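Local coordinates for protein chitin deacetylase 1 (Bombyx mori, PDB 5ZNT) that hydrolyses the N-acetyl groups of N-acetylglucosamine residues in chitin, yielding chitosan and acetate, as a zinc-dependent enzyme of the carbohydrate esterase 4 family, at residues I72-F77 / F300-Q305; E97-S102 / V142-P148; L345-V350 / N366-D372. One frame throughout, in Å; residues are numbered along the deposited sequence.

Interaction 1 of 3, residues I72-F77 / F300-Q305; sequences IKATYF and FVTMTQ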
loop_
_atom_site.group_PDB
_atom_site.type_symbol
_atom_site.label_atom_id
_atom_site.label_comp_id
_atom_site.label_asym_id
_atom_site.label_seq_id
_atom_site.Cartn_x
_atom_site.Cartn_y
_atom_site.Cartn_z
ATOM N N ILE A 72 11.225 8.422 7.666
ATOM C CA ILE A 72 10.740 7.471 6.671
ATOM C C ILE A 72 9.240 7.253 6.870
ATOM O O ILE A 72 8.721 7.329 7.989
ATOM C CB ILE A 72 11.506 6.140 6.745
ATOM C CG1 ILE A 72 11.371 5.479 8.116
ATOM C CG2 ILE A 72 12.975 6.361 6.444
ATOM C CD1 ILE A 72 11.985 4.046 8.106
ATOM N N LYS A 73 8.531 7.024 5.769
ATOM C CA LYS A 73 7.078 6.898 5.800
ATOM C C LYS A 73 6.662 5.588 5.149
ATOM O O LYS A 73 7.274 5.144 4.174
ATOM C CB LYS A 73 6.382 8.050 5.075
ATOM C CG LYS A 73 6.743 9.458 5.585
ATOM C CD LYS A 73 6.412 9.613 7.081
ATOM C CE LYS A 73 6.405 11.107 7.461
ATOM N NZ LYS A 73 7.684 11.772 7.035
ATOM N N ALA A 74 5.590 4.993 5.683
ATOM C CA ALA A 74 5.024 3.745 5.185
ATOM C C ALA A 74 3.539 3.944 4.880
ATOM O O ALA A 74 2.952 4.988 5.178
ATOM C CB ALA A 74 5.242 2.597 6.201
ATOM N N THR A 75 2.933 2.936 4.258
ATOM C CA THR A 75 1.519 2.951 3.874
ATOM C C THR A 75 0.823 1.777 4.554
ATOM O O THR A 75 1.326 0.663 4.506
ATOM C CB THR A 75 1.359 2.836 2.347
ATOM O OG1 THR A 75 2.119 3.874 1.695
ATOM C CG2 THR A 75 -0.111 2.960 1.929
ATOM N N TYR A 76 -0.331 2.025 5.173
ATOM C CA TYR A 76 -1.072 1.009 5.912
ATOM C C TYR A 76 -2.372 0.737 5.174
ATOM O O TYR A 76 -3.191 1.648 5.009
ATOM C CB TYR A 76 -1.373 1.466 7.339
ATOM C CG TYR A 76 -0.126 1.553 8.186
ATOM C CD1 TYR A 76 0.728 2.645 8.086
ATOM C CD2 TYR A 76 0.213 0.530 9.064
ATOM C CE1 TYR A 76 1.891 2.724 8.842
ATOM C CE2 TYR A 76 1.369 0.607 9.847
ATOM C CZ TYR A 76 2.187 1.713 9.738
ATOM O OH TYR A 76 3.319 1.784 10.494
ATOM N N PHE A 77 -2.532 -0.490 4.682
ATOM C CA PHE A 77 -3.796 -0.912 4.077
ATOM C C PHE A 77 -4.630 -1.533 5.190
ATOM O O PHE A 77 -4.404 -2.676 5.593
ATOM C CB PHE A 77 -3.552 -1.880 2.919
ATOM C CG PHE A 77 -2.940 -1.211 1.714
ATOM C CD1 PHE A 77 -3.734 -0.504 0.820
ATOM C CD2 PHE A 77 -1.571 -1.259 1.505
ATOM C CE1 PHE A 77 -3.162 0.137 -0.277
ATOM C CE2 PHE A 77 -1.004 -0.629 0.409
ATOM C CZ PHE A 77 -1.794 0.068 -0.469
ATOM N N PHE A 300 12.330 6.141 1.441
ATOM C CA PHE A 300 11.187 5.341 1.892
ATOM C C PHE A 300 9.988 6.268 1.971
ATOM O O PHE A 300 9.941 7.155 2.832
ATOM C CB PHE A 300 11.477 4.707 3.249
ATOM C CG PHE A 300 12.592 3.702 3.216
ATOM C CD1 PHE A 300 13.913 4.118 3.244
ATOM C CD2 PHE A 300 12.320 2.339 3.157
ATOM C CE1 PHE A 300 14.948 3.196 3.203
ATOM C CE2 PHE A 300 13.357 1.408 3.142
ATOM C CZ PHE A 300 14.666 1.839 3.148
ATOM N N VAL A 301 9.030 6.083 1.056
ATOM C CA VAL A 301 7.912 6.993 0.877
ATOM C C VAL A 301 6.590 6.223 0.871
ATOM O O VAL A 301 6.547 4.999 0.697
ATOM C CB VAL A 301 8.064 7.802 -0.434
ATOM C CG1 VAL A 301 9.311 8.723 -0.365
ATOM C CG2 VAL A 301 8.176 6.850 -1.611
ATOM N N THR A 302 5.496 6.967 1.036
ATOM C CA THR A 302 4.168 6.378 0.911
ATOM C C THR A 302 3.832 6.118 -0.553
ATOM O O THR A 302 4.486 6.615 -1.475
ATOM C CB THR A 302 3.105 7.293 1.509
ATOM O OG1 THR A 302 2.945 8.443 0.672
ATOM C CG2 THR A 302 3.496 7.756 2.913
ATOM N N MET A 303 2.749 5.369 -0.765
ATOM C CA MET A 303 2.284 5.119 -2.131
ATOM C C MET A 303 1.842 6.404 -2.805
ATOM O O MET A 303 2.143 6.638 -3.980
ATOM C CB MET A 303 1.129 4.125 -2.121
ATOM C CG MET A 303 1.428 2.875 -1.370
ATOM S SD MET A 303 2.339 1.781 -2.436
ATOM C CE MET A 303 1.122 0.581 -2.696
ATOM N N THR A 304 1.056 7.224 -2.094
ATOM C CA THR A 304 0.655 8.511 -2.648
ATOM C C THR A 304 1.878 9.337 -3.035
ATOM O O THR A 304 1.877 10.012 -4.071
ATOM C CB THR A 304 -0.214 9.271 -1.643
ATOM O OG1 THR A 304 -1.490 8.630 -1.544
ATOM C CG2 THR A 304 -0.430 10.750 -2.069
ATOM N N GLN A 305 2.947 9.266 -2.233
ATOM C CA GLN A 305 4.153 10.029 -2.547
ATOM C C GLN A 305 4.844 9.513 -3.810
ATOM O O GLN A 305 5.472 10.302 -4.528
ATOM C CB GLN A 305 5.104 10.009 -1.350
ATOM C CG GLN A 305 4.668 10.996 -0.287
ATOM C CD GLN A 305 5.400 10.862 1.018
ATOM O OE1 GLN A 305 6.125 9.893 1.255
ATOM N NE2 GLN A 305 5.233 11.858 1.879
HETATM O O HOH W 1 4.770 2.918 1.442
#

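Interaction 2 of 3, residues E97-S102 / V142-P148; sequences EIAVHS and VVGVRAP. With ZN (zinc ion), chain C.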
loop_
_atom_site.group_PDB
_atom_site.type_symbol
_atom_site.label_atom_id
_atom_site.label_comp_id
_atom_site.label_asym_id
_atom_site.label_seq_id
_atom_site.Cartn_x
_atom_site.Cartn_y
_atom_site.Cartn_z
ATOM N N GLU A 97 0.742 6.978 5.496
ATOM C CA GLU A 97 -0.459 6.991 4.679
ATOM C C GLU A 97 -1.420 5.912 5.156
ATOM O O GLU A 97 -0.999 4.799 5.472
ATOM C CB GLU A 97 -0.114 6.763 3.205
ATOM C CG GLU A 97 -1.363 6.647 2.332
ATOM C CD GLU A 97 -1.066 6.597 0.834
ATOM O OE1 GLU A 97 0.119 6.716 0.451
ATOM O OE2 GLU A 97 -2.038 6.458 0.048
ATOM N N ILE A 98 -2.711 6.247 5.208
ATOM C CA ILE A 98 -3.756 5.285 5.552
ATOM C C ILE A 98 -4.541 4.993 4.287
ATOM O O ILE A 98 -5.039 5.919 3.644
ATOM C CB ILE A 98 -4.690 5.817 6.649
ATOM C CG1 ILE A 98 -3.898 6.132 7.909
ATOM C CG2 ILE A 98 -5.818 4.786 6.934
ATOM C CD1 ILE A 98 -3.158 4.930 8.515
ATOM N N ALA A 99 -4.648 3.712 3.928
ATOM C CA ALA A 99 -5.403 3.263 2.759
ATOM C C ALA A 99 -6.369 2.174 3.211
ATOM O O ALA A 99 -6.322 1.732 4.363
ATOM C CB ALA A 99 -4.463 2.730 1.652
ATOM N N VAL A 100 -7.271 1.721 2.320
ATOM C CA VAL A 100 -8.326 0.794 2.746
ATOM C C VAL A 100 -8.034 -0.609 2.248
ATOM O O VAL A 100 -7.506 -0.815 1.143
ATOM C CB VAL A 100 -9.738 1.239 2.319
ATOM C CG1 VAL A 100 -10.031 2.668 2.811
ATOM C CG2 VAL A 100 -9.959 1.107 0.814
ATOM N N HIS A 101 -8.418 -1.582 3.072
ATOM C CA HIS A 101 -8.227 -3.004 2.849
ATOM C C HIS A 101 -9.531 -3.751 3.158
ATOM O O HIS A 101 -9.505 -4.913 3.573
ATOM C CB HIS A 101 -7.069 -3.504 3.714
ATOM C CG HIS A 101 -6.568 -4.880 3.382
ATOM N ND1 HIS A 101 -6.341 -5.311 2.093
ATOM C CD2 HIS A 101 -6.190 -5.907 4.191
ATOM C CE1 HIS A 101 -5.865 -6.546 2.119
ATOM N NE2 HIS A 101 -5.770 -6.934 3.382
ATOM N N SER A 102 -10.671 -3.058 3.009
ATOM C CA SER A 102 -12.055 -3.540 3.128
ATOM C C SER A 102 -12.592 -3.565 4.568
ATOM O O SER A 102 -11.835 -3.510 5.542
ATOM C CB SER A 102 -12.247 -4.930 2.501
ATOM O OG SER A 102 -11.960 -5.944 3.434
ATOM N N VAL A 142 -7.231 9.536 2.414
ATOM C CA VAL A 142 -7.448 8.090 2.333
ATOM C C VAL A 142 -7.886 7.785 0.894
ATOM O O VAL A 142 -9.040 7.980 0.534
ATOM C CB VAL A 142 -8.481 7.628 3.364
ATOM C CG1 VAL A 142 -8.729 6.118 3.256
ATOM C CG2 VAL A 142 -8.049 8.038 4.800
ATOM N N VAL A 143 -6.956 7.339 0.044
ATOM C CA VAL A 143 -7.213 7.359 -1.398
ATOM C C VAL A 143 -6.812 6.055 -2.085
ATOM O O VAL A 143 -7.073 5.878 -3.282
ATOM C CB VAL A 143 -6.498 8.550 -2.077
ATOM C CG1 VAL A 143 -6.879 9.872 -1.411
ATOM C CG2 VAL A 143 -4.977 8.354 -2.067
ATOM N N GLY A 144 -6.158 5.151 -1.356
ATOM C CA GLY A 144 -5.699 3.899 -1.936
ATOM C C GLY A 144 -6.513 2.690 -1.522
ATOM O O GLY A 144 -7.169 2.695 -0.472
ATOM N N VAL A 145 -6.471 1.641 -2.345
ATOM C CA VAL A 145 -7.208 0.405 -2.126
ATOM C C VAL A 145 -6.261 -0.761 -2.332
ATOM O O VAL A 145 -5.493 -0.774 -3.304
ATOM C CB VAL A 145 -8.400 0.278 -3.102
ATOM C CG1 VAL A 145 -9.022 -1.129 -2.999
ATOM C CG2 VAL A 145 -9.462 1.339 -2.804
ATOM N N ARG A 146 -6.355 -1.768 -1.456
ATOM C CA ARG A 146 -5.774 -3.082 -1.718
ATOM C C ARG A 146 -6.792 -4.133 -1.310
ATOM O O ARG A 146 -7.267 -4.127 -0.167
ATOM C CB ARG A 146 -4.463 -3.294 -0.957
ATOM C CG ARG A 146 -3.874 -4.710 -1.121
ATOM C CD ARG A 146 -2.447 -4.762 -0.538
ATOM N NE ARG A 146 -1.455 -4.074 -1.374
ATOM C CZ ARG A 146 -0.212 -3.782 -0.991
ATOM N NH1 ARG A 146 0.212 -4.106 0.232
ATOM N NH2 ARG A 146 0.613 -3.171 -1.841
ATOM N N ALA A 147 -7.112 -5.044 -2.232
ATOM C CA ALA A 147 -8.132 -6.066 -1.972
ATOM C C ALA A 147 -7.578 -7.195 -1.109
ATOM O O ALA A 147 -6.417 -7.587 -1.266
ATOM C CB ALA A 147 -8.675 -6.648 -3.284
ATOM N N PRO A 148 -8.392 -7.714 -0.178
ATOM C CA PRO A 148 -8.022 -8.923 0.556
ATOM C C PRO A 148 -7.599 -10.050 -0.378
ATOM O O PRO A 148 -8.158 -10.227 -1.471
ATOM C CB PRO A 148 -9.308 -9.280 1.316
ATOM C CG PRO A 148 -9.955 -7.938 1.563
ATOM C CD PRO A 148 -9.678 -7.154 0.276
HETATM ZN ZN ZN C . -5.209 -8.739 4.326
HETATM O O HOH W 2 -4.620 6.126 0.948
HETATM O O HOH W 3 -3.210 -8.661 3.198
HETATM O O HOH W 4 -5.104 -9.808 2.287
HETATM O O HOH W 5 -4.415 -10.529 5.214
#

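Interaction 3 of 3, residues L345-V350 / N366-D372; sequences LTSKEV and NYPWLND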
loop_
_atom_site.group_PDB
_atom_site.type_symbol
_atom_site.label_atom_id
_atom_site.label_comp_id
_atom_site.label_asym_id
_atom_site.label_seq_id
_atom_site.Cartn_x
_atom_site.Cartn_y
_atom_site.Cartn_z
ATOM N N LEU A 345 -18.939 -2.909 21.195
ATOM C CA LEU A 345 -20.049 -2.740 20.285
ATOM C C LEU A 345 -20.508 -4.074 19.741
ATOM O O LEU A 345 -19.731 -5.033 19.634
ATOM C CB LEU A 345 -19.657 -1.791 19.136
ATOM C CG LEU A 345 -19.152 -0.406 19.548
ATOM C CD1 LEU A 345 -18.475 0.303 18.334
ATOM C CD2 LEU A 345 -20.303 0.433 20.085
ATOM N N THR A 346 -21.791 -4.121 19.401
ATOM C CA THR A 346 -22.391 -5.244 18.715
ATOM C C THR A 346 -23.120 -4.729 17.483
ATOM O O THR A 346 -23.418 -3.539 17.355
ATOM C CB THR A 346 -23.365 -6.014 19.631
ATOM O OG1 THR A 346 -24.438 -5.147 20.061
ATOM C CG2 THR A 346 -22.614 -6.588 20.873
ATOM N N SER A 347 -23.463 -5.650 16.604
ATOM C CA SER A 347 -24.255 -5.337 15.431
ATOM C C SER A 347 -24.877 -6.623 14.951
ATOM O O SER A 347 -24.221 -7.670 14.955
ATOM C CB SER A 347 -23.420 -4.744 14.295
ATOM O OG SER A 347 -24.179 -4.782 13.095
ATOM N N LYS A 348 -26.121 -6.533 14.497
ATOM C CA LYS A 348 -26.743 -7.714 13.929
ATOM C C LYS A 348 -26.035 -8.159 12.662
ATOM O O LYS A 348 -26.250 -9.285 12.214
ATOM C CB LYS A 348 -28.225 -7.462 13.653
ATOM C CG LYS A 348 -28.476 -6.370 12.616
ATOM C CD LYS A 348 -29.977 -6.141 12.401
ATOM C CE LYS A 348 -30.218 -4.920 11.524
ATOM N NZ LYS A 348 -31.686 -4.709 11.292
ATOM N N GLU A 349 -25.170 -7.319 12.084
ATOM C CA GLU A 349 -24.408 -7.764 10.917
ATOM C C GLU A 349 -23.258 -8.683 11.292
ATOM O O GLU A 349 -22.709 -9.347 10.411
ATOM C CB GLU A 349 -23.842 -6.568 10.145
ATOM C CG GLU A 349 -24.896 -5.563 9.639
ATOM C CD GLU A 349 -24.265 -4.482 8.774
ATOM O OE1 GLU A 349 -23.744 -4.826 7.696
ATOM O OE2 GLU A 349 -24.261 -3.298 9.178
ATOM N N VAL A 350 -22.839 -8.674 12.554
ATOM C CA VAL A 350 -21.749 -9.499 13.066
ATOM C C VAL A 350 -22.321 -10.280 14.250
ATOM O O VAL A 350 -21.949 -10.039 15.409
ATOM C CB VAL A 350 -20.538 -8.638 13.463
ATOM C CG1 VAL A 350 -19.361 -9.513 13.849
ATOM C CG2 VAL A 350 -20.130 -7.717 12.307
ATOM N N ASN A 366 -23.943 1.552 17.325
ATOM C CA ASN A 366 -23.915 0.279 16.614
ATOM C C ASN A 366 -22.471 0.002 16.191
ATOM O O ASN A 366 -21.721 0.939 15.907
ATOM C CB ASN A 366 -24.865 0.421 15.383
ATOM C CG ASN A 366 -25.106 -0.858 14.648
ATOM O OD1 ASN A 366 -25.333 -1.907 15.244
ATOM N ND2 ASN A 366 -25.052 -0.785 13.317
ATOM N N TYR A 367 -22.072 -1.264 16.115
ATOM C CA TYR A 367 -20.755 -1.588 15.551
ATOM C C TYR A 367 -20.737 -1.351 14.033
ATOM O O TYR A 367 -21.530 -1.972 13.313
ATOM C CB TYR A 367 -20.394 -3.037 15.847
ATOM C CG TYR A 367 -19.051 -3.416 15.306
ATOM C CD1 TYR A 367 -17.902 -2.760 15.738
ATOM C CD2 TYR A 367 -18.929 -4.430 14.383
ATOM C CE1 TYR A 367 -16.658 -3.105 15.248
ATOM C CE2 TYR A 367 -17.684 -4.798 13.898
ATOM C CZ TYR A 367 -16.571 -4.127 14.323
ATOM O OH TYR A 367 -15.352 -4.486 13.810
ATOM N N PRO A 368 -19.889 -0.467 13.505
ATOM C CA PRO A 368 -19.880 -0.220 12.049
ATOM C C PRO A 368 -19.639 -1.499 11.263
ATOM O O PRO A 368 -18.824 -2.338 11.657
ATOM C CB PRO A 368 -18.723 0.769 11.857
ATOM C CG PRO A 368 -18.613 1.466 13.228
ATOM C CD PRO A 368 -18.935 0.386 14.235
ATOM N N TRP A 369 -20.363 -1.646 10.154
ATOM C CA TRP A 369 -20.154 -2.760 9.233
ATOM C C TRP A 369 -20.683 -2.359 7.860
ATOM O O TRP A 369 -20.992 -1.185 7.608
ATOM C CB TRP A 369 -20.810 -4.049 9.769
ATOM C CG TRP A 369 -20.177 -5.374 9.242
ATOM C CD1 TRP A 369 -20.727 -6.259 8.337
ATOM C CD2 TRP A 369 -18.900 -5.924 9.608
ATOM N NE1 TRP A 369 -19.865 -7.326 8.126
ATOM C CE2 TRP A 369 -18.751 -7.155 8.904
ATOM C CE3 TRP A 369 -17.872 -5.501 10.464
ATOM C CZ2 TRP A 369 -17.605 -7.945 9.009
ATOM C CZ3 TRP A 369 -16.729 -6.302 10.590
ATOM C CH2 TRP A 369 -16.610 -7.518 9.862
ATOM N N LEU A 370 -20.789 -3.341 6.961
ATOM C CA LEU A 370 -21.114 -3.084 5.551
ATOM C C LEU A 370 -22.348 -2.205 5.379
ATOM O O LEU A 370 -22.347 -1.265 4.575
ATOM C CB LEU A 370 -21.361 -4.411 4.822
ATOM C CG LEU A 370 -20.176 -5.258 4.374
ATOM C CD1 LEU A 370 -20.722 -6.590 3.826
ATOM C CD2 LEU A 370 -19.393 -4.504 3.314
ATOM N N ASN A 371 -23.440 -2.540 6.053
ATOM C CA ASN A 371 -24.681 -1.800 5.835
ATOM C C ASN A 371 -24.805 -0.565 6.725
ATOM O O ASN A 371 -25.771 0.178 6.586
ATOM C CB ASN A 371 -25.892 -2.699 6.058
ATOM C CG ASN A 371 -26.012 -3.788 4.997
ATOM O OD1 ASN A 371 -25.500 -3.639 3.887
ATOM N ND2 ASN A 371 -26.688 -4.875 5.331
ATOM N N ASP A 372 -23.865 -0.334 7.636
ATOM C CA ASP A 372 -23.914 0.824 8.529
ATOM C C ASP A 372 -22.487 1.220 8.887
ATOM O O ASP A 372 -22.022 1.017 10.016
ATOM C CB ASP A 372 -24.741 0.507 9.775
ATOM C CG ASP A 372 -24.955 1.710 10.657
ATOM O OD1 ASP A 372 -24.635 2.845 10.229
ATOM O OD2 ASP A 372 -25.402 1.519 11.796
HETATM O O HOH W 6 -23.676 -2.596 11.773
#

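Interaction 1 of 3, residues I72-F77 / F300-Q305
Ile72, Lys73 and Ala74 run alongside Phe300, Val301 and Thr302 in the same direction, with facing CA atoms 5.0 to 5.3 Å apart. One backbone bond, Lys73 N to Phe300 O at 3.3 Å, joins them. Beyond it the second chain turns into helix 303-311, while the first continues as strand 75-78.

At this parting Thr75 takes over with its hydroxyl. Its OG1 accepts from Met303 N at 2.9 Å, serving an N-H in the first turn of the helix, where no earlier carbonyl can reach. The same OG1 donates to a water that in turn donates to Val301 O, so one small polar side chain bridges two points of the other backbone. Thr75 CG2 meanwhile rests 3.6 Å from Met303 CG, and the two side chains cross at about a right angle. Bends at chi2 (-82°) and chi3 carry the flexible Met303 chain on to the edge of the Phe77 ring, where CE lies near the ring plane, 3.7 Å from CZ. Ile72 and Phe300 lie side by side and pack through their CB atoms. Thr302 uses both branches: CG2 touches Lys73 CB at 3.6 Å, whereas OG1 accepts from Gln305 N. In return Thr302 N donates to Gln305 OE1 at 3.0 Å.

The reciprocal pair Thr302 and Gln305 is a capping box at a helix N terminus. It marks the step from strand 298-300 to helix 303-311, a strand-to-helix passage in keeping with the distorted beta/alpha barrel of CE4 deacetylases.

Interaction 2 of 3, residues E97-S102 / V142-P148
The methyl of Ala99 nestles against the backbone of Gly144, CB to O 3.4 Å; there is little room beside this methyl, and glycine, with no CB of its own to press on it, suits the place. Next along, Val100 presents a forked bump: CG1 meets Val142 CG1 at 3.7 Å, and CG2 meets Val145 CG2 at the same distance, so the beta-branched residue fills the hollow between two others. Behind this packing the backbones share a single parallel bridge at Val100 and Val145. Val100 N gives to Gly144 O, and Arg146 N to Val100 O at 3.0 Å.

Where the strand ends, the His101 ring swings across to the other segment, with CG anti to the backbone N (chi1 -168°). Its ND1 donates to Arg146 O at 2.7 Å; the oxygen lies close to the ring plane, though the nitrogen stands above the carbonyl plane. That bond fixes the ring's rotation and leaves NE2 to bind zinc at 2.1 Å. Pro148 meets the ring through CA, 3.6 Å from His101 CE1, and its CG stands over one ring face and touches Ser102 OG at 3.4 Å; the rigid pyrrolidine thus fits the corner between these two residues.

Asp46 and His105 complete the protein ligands of the metal. The Arg146 guanidinium group turns away, NE bonded to Ser170 O and NH1 in a salt bridge with Asp45. Strand 75-78 pairs with 97-100, helix 117-134 touches Ile98 and Val100, and Met303 of helix 303-311 packs against Glu97 and Arg146.

Interaction 3 of 3, residues L345-V350 / N366-D372
A single water joins Ser347 and Glu349 to Asn366 and Tyr367. It donates to Glu349 OE2 at 2.8 Å and to Tyr367 O at 2.7 Å. Ser347 OG lies 2.6 Å from the same water, and Asn366 ND2 offers it a weak bond. Ser347 OG also accepts from Glu349 N, closing an ST turn at the start of the type I turn Ser347-Val350; a short hydroxyl side chain can serve the water and its own backbone together.

The carboxylate of Glu349 does further work. Its OE1 accepts from Asn371 N at 2.8 Å, met on the syn side and nearly straight (166°). The acid thereby holds a backbone N-H in the second type I turn, Trp369-Asp372. The Glu349 side chain is extended beyond CG, which gives it the length to span the two turns. OE1 also lies at the edge of the indole, 3.4 Å from Trp369 CD1, with carboxylate and ring planes almost perpendicular (87°). Val350 takes one face instead: CG2 sits 3.6 Å from the centroid of the six-membered ring of Trp369, a CH-pi contact, and touches the edge of the Tyr367 ring as well. Further back, Tyr367 N donates to Thr346 O at 2.9 Å, and Leu345 CB packs on Tyr367 CB. Asn366 spans its own loop, its ND2 donating to Asp372 OD2.

Tyr367 stacks on His80 and Asn371 OD1 accepts from Lys122, joining this region to the rest of the enzyme. One backbone bond, side-chain acceptors, a shared water and apolar packing together hold the two loops. The Asn371 N-H and the water would probably favour the ionised form of Glu349, although Asp372, with OD2 5.6 Å from Glu349 OE2, would work somewhat against it.

How the interactions relate
From the N terminus, the chain enters interaction 1 at 72-77, and that contact is completed only by 300-305, which closes a loop of 222 residues. Interaction 2 lies wholly within this loop: 97-102 meets 142-148 after 39 residues, many of them helical. The two contacts touch, since strands 75-78 and 97-100 are neighbours in the parallel sheet, and Thr304 OG1 probably bonds to Glu97 OE2. Together they link the start of helix 303-311, the sheet and the zinc site. Interaction 3 follows in series, closing a 15-residue loop that includes strand 355-359; its nearest atoms are about 7 Å from interaction 2 and 14 Å from interaction 1.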